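PDB 3NKG: uncharacterized protein GEBA250068378 from Sulfurospirillum deleyianum, which is of unknown function, a DUF5625-family protein whose two four-stranded antiparallel sheets suggest a beta-sandwich, with family kinship to the galactose-binding-domain-like superfamily. Local coordinates for residues L13-V19 with I149-F155; K101-I107 with K144-E150. All blocks are in the same frame, centred on the assembly; numbering follows the deposited sequence.

Interaction 1: residues L13-V19 with I149-F155; sequences LSQAGSV and IENIEAF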
loop_
_atom_site.group_PDB
_atom_site.type_symbol
_atom_site.label_atom_id
_atom_site.label_comp_id
_atom_site.label_asym_id
_atom_site.label_seq_id
_atom_site.Cartn_x
_atom_site.Cartn_y
_atom_site.Cartn_z
ATOM N N LEU A 13 0.180 -8.628 -6.741
ATOM C CA LEU A 13 0.055 -9.286 -5.436
ATOM C C LEU A 13 -0.446 -10.730 -5.530
ATOM O O LEU A 13 -0.597 -11.385 -4.505
ATOM C CB LEU A 13 -0.919 -8.522 -4.531
ATOM C CG LEU A 13 -0.679 -7.055 -4.189
ATOM C CD1 LEU A 13 -1.685 -6.683 -3.114
ATOM C CD2 LEU A 13 0.732 -6.838 -3.686
ATOM N N SER A 14 -0.713 -11.224 -6.738
ATOM C CA SER A 14 -1.219 -12.602 -6.887
ATOM C C SER A 14 -0.081 -13.635 -6.916
ATOM O O SER A 14 -0.323 -14.825 -6.775
ATOM C CB SER A 14 -2.081 -12.732 -8.150
ATOM O OG SER A 14 -1.281 -12.566 -9.313
ATOM N N GLN A 15 1.165 -13.177 -7.094
ATOM C CA GLN A 15 2.323 -14.082 -7.185
ATOM C C GLN A 15 3.365 -13.855 -6.079
ATOM O O GLN A 15 3.892 -12.756 -5.950
ATOM C CB GLN A 15 3.016 -13.934 -8.548
ATOM C CG GLN A 15 2.185 -14.393 -9.739
ATOM C CD GLN A 15 1.971 -15.902 -9.753
ATOM O OE1 GLN A 15 2.930 -16.674 -9.803
ATOM N NE2 GLN A 15 0.710 -16.328 -9.704
ATOM N N ALA A 16 3.693 -14.905 -5.325
ATOM C CA ALA A 16 4.769 -14.842 -4.319
ATOM C C ALA A 16 6.090 -14.487 -4.983
ATOM O O ALA A 16 6.382 -14.978 -6.073
ATOM C CB ALA A 16 4.880 -16.177 -3.548
ATOM N N GLY A 17 6.881 -13.612 -4.355
ATOM C CA GLY A 17 8.195 -13.277 -4.893
ATOM C C GLY A 17 8.211 -12.373 -6.119
ATOM O O GLY A 17 9.261 -12.171 -6.739
ATOM N N SER A 18 7.056 -11.810 -6.471
ATOM C CA SER A 18 7.009 -10.866 -7.581
ATOM C C SER A 18 7.798 -9.611 -7.201
ATOM O O SER A 18 7.554 -9.008 -6.149
ATOM C CB SER A 18 5.568 -10.512 -7.967
ATOM O OG SER A 18 4.984 -9.581 -7.072
ATOM N N VAL A 19 8.743 -9.231 -8.063
ATOM C CA VAL A 19 9.610 -8.070 -7.828
ATOM C C VAL A 19 9.462 -7.037 -8.946
ATOM O O VAL A 19 9.384 -7.408 -10.115
ATOM C CB VAL A 19 11.096 -8.497 -7.760
ATOM C CG1 VAL A 19 12.050 -7.254 -7.660
ATOM C CG2 VAL A 19 11.316 -9.449 -6.601
ATOM N N ILE A 149 10.559 -3.283 -5.069
ATOM C CA ILE A 149 9.377 -3.663 -4.304
ATOM C C ILE A 149 9.058 -5.121 -4.598
ATOM O O ILE A 149 8.877 -5.497 -5.753
ATOM C CB ILE A 149 8.139 -2.793 -4.629
ATOM C CG1 ILE A 149 8.437 -1.309 -4.411
ATOM C CG2 ILE A 149 6.929 -3.238 -3.733
ATOM C CD1 ILE A 149 8.887 -0.561 -5.665
ATOM N N GLU A 150 9.026 -5.934 -3.545
ATOM C CA GLU A 150 8.794 -7.355 -3.667
ATOM C C GLU A 150 7.556 -7.737 -2.865
ATOM O O GLU A 150 7.436 -7.413 -1.679
ATOM C CB GLU A 150 10.012 -8.152 -3.170
ATOM C CG GLU A 150 9.741 -9.665 -3.033
ATOM C CD GLU A 150 11.006 -10.522 -2.800
ATOM O OE1 GLU A 150 12.104 -9.960 -2.594
ATOM O OE2 GLU A 150 10.898 -11.777 -2.832
ATOM N N ASN A 151 6.622 -8.395 -3.542
ATOM C CA ASN A 151 5.459 -8.987 -2.898
ATOM C C ASN A 151 5.833 -10.379 -2.388
ATOM O O ASN A 151 6.175 -11.275 -3.171
ATOM C CB ASN A 151 4.278 -9.065 -3.877
ATOM C CG ASN A 151 3.084 -9.768 -3.284
ATOM O OD1 ASN A 151 2.510 -9.315 -2.281
ATOM N ND2 ASN A 151 2.709 -10.899 -3.882
ATOM N N ILE A 152 5.794 -10.567 -1.072
ATOM C CA ILE A 152 6.254 -11.831 -0.485
ATOM C C ILE A 152 5.262 -13.004 -0.657
ATOM O O ILE A 152 5.657 -14.108 -1.057
ATOM C CB ILE A 152 6.647 -11.663 1.016
ATOM C CG1 ILE A 152 7.697 -10.555 1.170
ATOM C CG2 ILE A 152 7.168 -12.971 1.609
ATOM C CD1 ILE A 152 9.027 -10.874 0.500
ATOM N N GLU A 153 3.985 -12.774 -0.365
ATOM C CA GLU A 153 2.993 -13.859 -0.426
ATOM C C GLU A 153 2.028 -13.738 -1.602
ATOM O O GLU A 153 1.715 -12.630 -2.060
ATOM C CB GLU A 153 2.147 -13.925 0.853
ATOM C CG GLU A 153 2.900 -14.206 2.138
ATOM C CD GLU A 153 1.953 -14.287 3.344
ATOM O OE1 GLU A 153 0.719 -14.491 3.147
ATOM O OE2 GLU A 153 2.447 -14.146 4.486
ATOM N N ALA A 154 1.510 -14.887 -2.033
ATOM C CA ALA A 154 0.507 -14.951 -3.100
ATOM C C ALA A 154 -0.898 -14.720 -2.531
ATOM O O ALA A 154 -1.277 -15.364 -1.548
ATOM C CB ALA A 154 0.568 -16.325 -3.771
ATOM N N PHE A 155 -1.659 -13.803 -3.141
ATOM C CA PHE A 155 -3.065 -13.583 -2.767
ATOM C C PHE A 155 -3.991 -13.844 -3.957
ATOM O O PHE A 155 -4.021 -13.084 -4.920
ATOM C CB PHE A 155 -3.258 -12.173 -2.170
ATOM C CG PHE A 155 -2.512 -11.998 -0.888
ATOM C CD1 PHE A 155 -3.062 -12.449 0.323
ATOM C CD2 PHE A 155 -1.237 -11.475 -0.893
ATOM C CE1 PHE A 155 -2.356 -12.339 1.511
ATOM C CE2 PHE A 155 -0.507 -11.362 0.305
ATOM C CZ PHE A 155 -1.062 -11.789 1.499
HETATM O O HOH W 1 11.581 -13.133 -5.587
HETATM O O HOH W 2 6.265 -6.377 -6.650
#

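Interaction 2: residues K101-I107 with K144-E150; sequences KITIHQI and KYIFRIE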
loop_
_atom_site.group_PDB
_atom_site.type_symbol
_atom_site.label_atom_id
_atom_site.label_comp_id
_atom_site.label_asym_id
_atom_site.label_seq_id
_atom_site.Cartn_x
_atom_site.Cartn_y
_atom_site.Cartn_z
ATOM N N LYS A 101 8.287 -6.212 0.842
ATOM C CA LYS A 101 9.656 -5.842 1.135
ATOM C C LYS A 101 10.073 -4.695 0.237
ATOM O O LYS A 101 10.028 -4.793 -1.005
ATOM C CB LYS A 101 10.591 -7.041 0.965
ATOM C CG LYS A 101 12.026 -6.782 1.388
ATOM C CD LYS A 101 12.834 -8.077 1.315
ATOM C CE LYS A 101 14.273 -7.817 0.937
ATOM N NZ LYS A 101 15.070 -9.082 0.907
ATOM N N ILE A 102 10.472 -3.598 0.872
ATOM C CA ILE A 102 10.963 -2.437 0.143
ATOM C C ILE A 102 12.451 -2.226 0.360
ATOM O O ILE A 102 12.917 -2.089 1.496
ATOM C CB ILE A 102 10.216 -1.151 0.551
ATOM C CG1 ILE A 102 8.727 -1.297 0.247
ATOM C CG2 ILE A 102 10.770 0.082 -0.195
ATOM C CD1 ILE A 102 7.893 -0.197 0.844
ATOM N N THR A 103 13.189 -2.201 -0.742
ATOM C CA THR A 103 14.621 -1.912 -0.728
ATOM C C THR A 103 14.896 -0.619 -1.478
ATOM O O THR A 103 14.422 -0.442 -2.591
ATOM C CB THR A 103 15.411 -3.062 -1.379
ATOM O OG1 THR A 103 15.037 -4.292 -0.748
ATOM C CG2 THR A 103 16.898 -2.857 -1.199
ATOM N N ILE A 104 15.649 0.291 -0.867
ATOM C CA ILE A 104 15.959 1.563 -1.507
ATOM C C ILE A 104 17.466 1.825 -1.575
ATOM O O ILE A 104 18.145 1.836 -0.542
ATOM C CB ILE A 104 15.301 2.764 -0.791
ATOM C CG1 ILE A 104 13.796 2.549 -0.634
ATOM C CG2 ILE A 104 15.540 4.063 -1.562
ATOM C CD1 ILE A 104 13.117 3.674 0.124
ATOM N N HIS A 105 17.964 2.041 -2.795
ATOM C CA HIS A 105 19.323 2.542 -3.018
ATOM C C HIS A 105 19.329 3.991 -3.484
ATOM O O HIS A 105 18.520 4.391 -4.322
ATOM C CB HIS A 105 20.041 1.720 -4.070
ATOM C CG HIS A 105 20.416 0.348 -3.607
ATOM N ND1 HIS A 105 19.507 -0.686 -3.551
ATOM C CD2 HIS A 105 21.597 -0.156 -3.190
ATOM C CE1 HIS A 105 20.119 -1.773 -3.116
ATOM N NE2 HIS A 105 21.390 -1.479 -2.889
ATOM N N GLN A 106 20.257 4.782 -2.952
ATOM C CA GLN A 106 20.445 6.128 -3.488
ATOM C C GLN A 106 21.507 6.030 -4.568
ATOM O O GLN A 106 22.496 5.323 -4.404
ATOM C CB GLN A 106 20.859 7.102 -2.387
ATOM C CG GLN A 106 21.251 8.500 -2.867
ATOM C CD GLN A 106 21.224 9.538 -1.737
ATOM O OE1 GLN A 106 21.631 9.264 -0.604
ATOM N NE2 GLN A 106 20.740 10.735 -2.051
ATOM N N ILE A 107 21.295 6.728 -5.677
ATOM C CA ILE A 107 22.309 6.812 -6.721
ATOM C C ILE A 107 23.275 7.958 -6.384
ATOM O O ILE A 107 22.852 9.102 -6.279
ATOM C CB ILE A 107 21.665 7.073 -8.076
ATOM C CG1 ILE A 107 20.612 5.987 -8.369
ATOM C CG2 ILE A 107 22.747 7.125 -9.158
ATOM C CD1 ILE A 107 20.062 6.041 -9.772
ATOM N N LYS A 144 18.198 10.988 -6.625
ATOM C CA LYS A 144 17.773 9.861 -7.432
ATOM C C LYS A 144 17.912 8.585 -6.625
ATOM O O LYS A 144 18.898 8.413 -5.904
ATOM C CB LYS A 144 18.638 9.753 -8.688
ATOM C CG LYS A 144 17.843 9.530 -9.973
ATOM C CD LYS A 144 18.124 10.609 -11.029
ATOM C CE LYS A 144 19.494 10.435 -11.694
ATOM N NZ LYS A 144 19.764 11.485 -12.736
ATOM N N TYR A 145 16.935 7.688 -6.768
ATOM C CA TYR A 145 16.881 6.454 -5.984
ATOM C C TYR A 145 16.442 5.261 -6.841
ATOM O O TYR A 145 15.747 5.428 -7.851
ATOM C CB TYR A 145 15.888 6.614 -4.814
ATOM C CG TYR A 145 16.231 7.755 -3.887
ATOM C CD1 TYR A 145 15.769 9.052 -4.143
ATOM C CD2 TYR A 145 17.026 7.544 -2.762
ATOM C CE1 TYR A 145 16.076 10.096 -3.296
ATOM C CE2 TYR A 145 17.349 8.584 -1.912
ATOM C CZ TYR A 145 16.871 9.861 -2.185
ATOM O OH TYR A 145 17.205 10.904 -1.359
ATOM N N ILE A 146 16.854 4.065 -6.438
ATOM C CA ILE A 146 16.271 2.845 -6.975
ATOM C C ILE A 146 15.366 2.226 -5.914
ATOM O O ILE A 146 15.821 1.871 -4.817
ATOM C CB ILE A 146 17.347 1.833 -7.368
ATOM C CG1 ILE A 146 18.311 2.472 -8.392
ATOM C CG2 ILE A 146 16.715 0.535 -7.889
ATOM C CD1 ILE A 146 17.602 3.117 -9.528
ATOM N N PHE A 147 14.083 2.099 -6.243
ATOM C CA PHE A 147 13.149 1.405 -5.382
ATOM C C PHE A 147 12.931 -0.003 -5.908
ATOM O O PHE A 147 12.612 -0.205 -7.071
ATOM C CB PHE A 147 11.821 2.142 -5.366
ATOM C CG PHE A 147 11.764 3.297 -4.407
ATOM C CD1 PHE A 147 12.520 4.445 -4.628
ATOM C CD2 PHE A 147 10.934 3.242 -3.286
ATOM C CE1 PHE A 147 12.464 5.524 -3.740
ATOM C CE2 PHE A 147 10.864 4.301 -2.402
ATOM C CZ PHE A 147 11.629 5.455 -2.628
ATOM N N ARG A 148 13.104 -0.982 -5.044
ATOM C CA ARG A 148 12.773 -2.347 -5.400
ATOM C C ARG A 148 11.638 -2.781 -4.478
ATOM O O ARG A 148 11.729 -2.638 -3.261
ATOM C CB ARG A 148 13.996 -3.235 -5.220
ATOM C CG ARG A 148 13.768 -4.681 -5.547
ATOM C CD ARG A 148 15.011 -5.479 -5.202
ATOM N NE ARG A 148 14.701 -6.892 -5.074
ATOM C CZ ARG A 148 15.196 -7.845 -5.853
ATOM N NH1 ARG A 148 14.849 -9.113 -5.641
ATOM N NH2 ARG A 148 16.042 -7.533 -6.834
ATOM N N ILE A 149 10.559 -3.283 -5.069
ATOM C CA ILE A 149 9.377 -3.663 -4.304
ATOM C C ILE A 149 9.058 -5.121 -4.598
ATOM O O ILE A 149 8.877 -5.497 -5.753
ATOM C CB ILE A 149 8.139 -2.793 -4.629
ATOM C CG1 ILE A 149 8.437 -1.309 -4.411
ATOM C CG2 ILE A 149 6.929 -3.238 -3.733
ATOM C CD1 ILE A 149 8.887 -0.561 -5.665
ATOM N N GLU A 150 9.026 -5.934 -3.545
ATOM C CA GLU A 150 8.794 -7.355 -3.667
ATOM C C GLU A 150 7.556 -7.737 -2.865
ATOM O O GLU A 150 7.436 -7.413 -1.679
ATOM C CB GLU A 150 10.012 -8.152 -3.170
ATOM C CG GLU A 150 9.741 -9.665 -3.033
ATOM C CD GLU A 150 11.006 -10.522 -2.800
ATOM O OE1 GLU A 150 12.104 -9.960 -2.594
ATOM O OE2 GLU A 150 10.898 -11.777 -2.832
HETATM O O HOH W 3 16.714 -0.886 -4.590
HETATM O O HOH W 4 20.986 10.814 -5.407
#

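Interaction 1: residues L13-V19 with I149-F155
Leu-13 meets Asn-151 and Phe-155 where the chain enters a type II beta turn, Gln-15 to Ser-18, that leads into edge strand 18-26, antiparallel to strand 143-151. Methyl CD2 of Leu-13 lies 3.4 Å from Asn-151 OD1, the two side chains crossing at about a right angle, while the Leu-13 carbonyl accepts Phe-155 N in its own plane and sits at the edge of the Phe-155 ring. Ser-14 sets its CA-H against Phe-155 O; its hydroxyl bonds back to Asp-12. Gln-15 O receives Asn-151 ND2 at 3.0 Å, from above the carbonyl plane although the oxygen lies close to the amide plane. The same ND2 also reaches Glu-153 O (2.7 Å), and with CG anti to the backbone N (chi1 176°) the amide is carried between the Gln-15 and Glu-153 carbonyls. Without this amide, as with an alanine here, both carbonyls would probably lose their shared donor, and the turn would be less firmly tied to strand 143-151 and the loop after it. Ala-16 rests CB on Ile-152 O. Gly-17, at positive phi, makes a weak bond from N to Asn-151 O, and a water joins its carbonyl to Glu-150 OE2. Ser-18 O takes Asn-151 N (2.8 Å). At Val-19, methyl CG2 lies 3.9 Å from both CB and CG of Glu-150.

Interaction 2: residues K101-I107 with K144-E150
Ile-104 and Phe-147 lie side by side, pointing the same way, with the isoleucine laid over one face of the ring. CG1 makes the CH-pi contact, 4.0 Å from the Phe-147 ring centroid and 17° off its normal, and CD1 reaches CE2 of the ring at 3.4 Å. CG1 stands anti to the carbonyl carbon (chi1 -53°), a turn that brings this longer branch over the phenyl group and leaves CG2 to approach CD2 of Tyr-145 at 4.0 Å. Gln-106 runs alongside Tyr-145 in the same direction, its amide only 19° from the plane of the phenol; CB packs on CE2 (3.8 Å), and the tyrosine OH bonds to Asp-141 O. The backbones that carry these side chains form a regular antiparallel ladder, the two inner strands of a four-stranded sheet. Lys-101, Thr-103 and His-105 each exchange a pair of backbone bonds with Glu-150, Arg-148 and Ile-146 respectively, and Ile-107 N adds one to Lys-144 O. Ile-102, Ile-104, Phe-147 and Ile-149 share the face that meets strands 132-140 and 163-169 of the other sheet, where Phe-165 touches Ile-102, Phe-147 and Ile-149. On the face of Thr-103 and Arg-148, CB meets CB at 4.1 Å; the threonine hydroxyl is held by Asp-118, and the extended arginine heads for a long, weak ion pair with Glu-21. Farther along, Ile-107 and Ile-146 cross obliquely, their CD1 methyls 3.8 Å apart. A water bridges Ile-146 O and ND1 of His-105, lying in the plane of the imidazole at its edge.

Overall arrangement
Both interactions use strand 143-151 and share Ile-149 and Glu-150, with centres about 16 Å apart. Interaction 2 pairs the two inner strands of the sheet and, along the chain, is nested inside the loop closed by interaction 1, which brings edge strand 18-26 and its preceding turn to the opposite flank of 143-151. Each is partly buried, but differently: 101-107 with 144-150 has a buried apolar face against the second sheet and a more polar, partly exposed one, whereas 13-19 with 149-155 combines buried Leu-13, Asn-151 and Phe-155 with exposed turn and loop residues. Regular ladder bonding thins out toward interaction 1, where a side-chain amide joins one turn carbonyl and one loop carbonyl. The contacts touch directly where Val-19 CG1 packs on Arg-148 CZ at 3.7 Å.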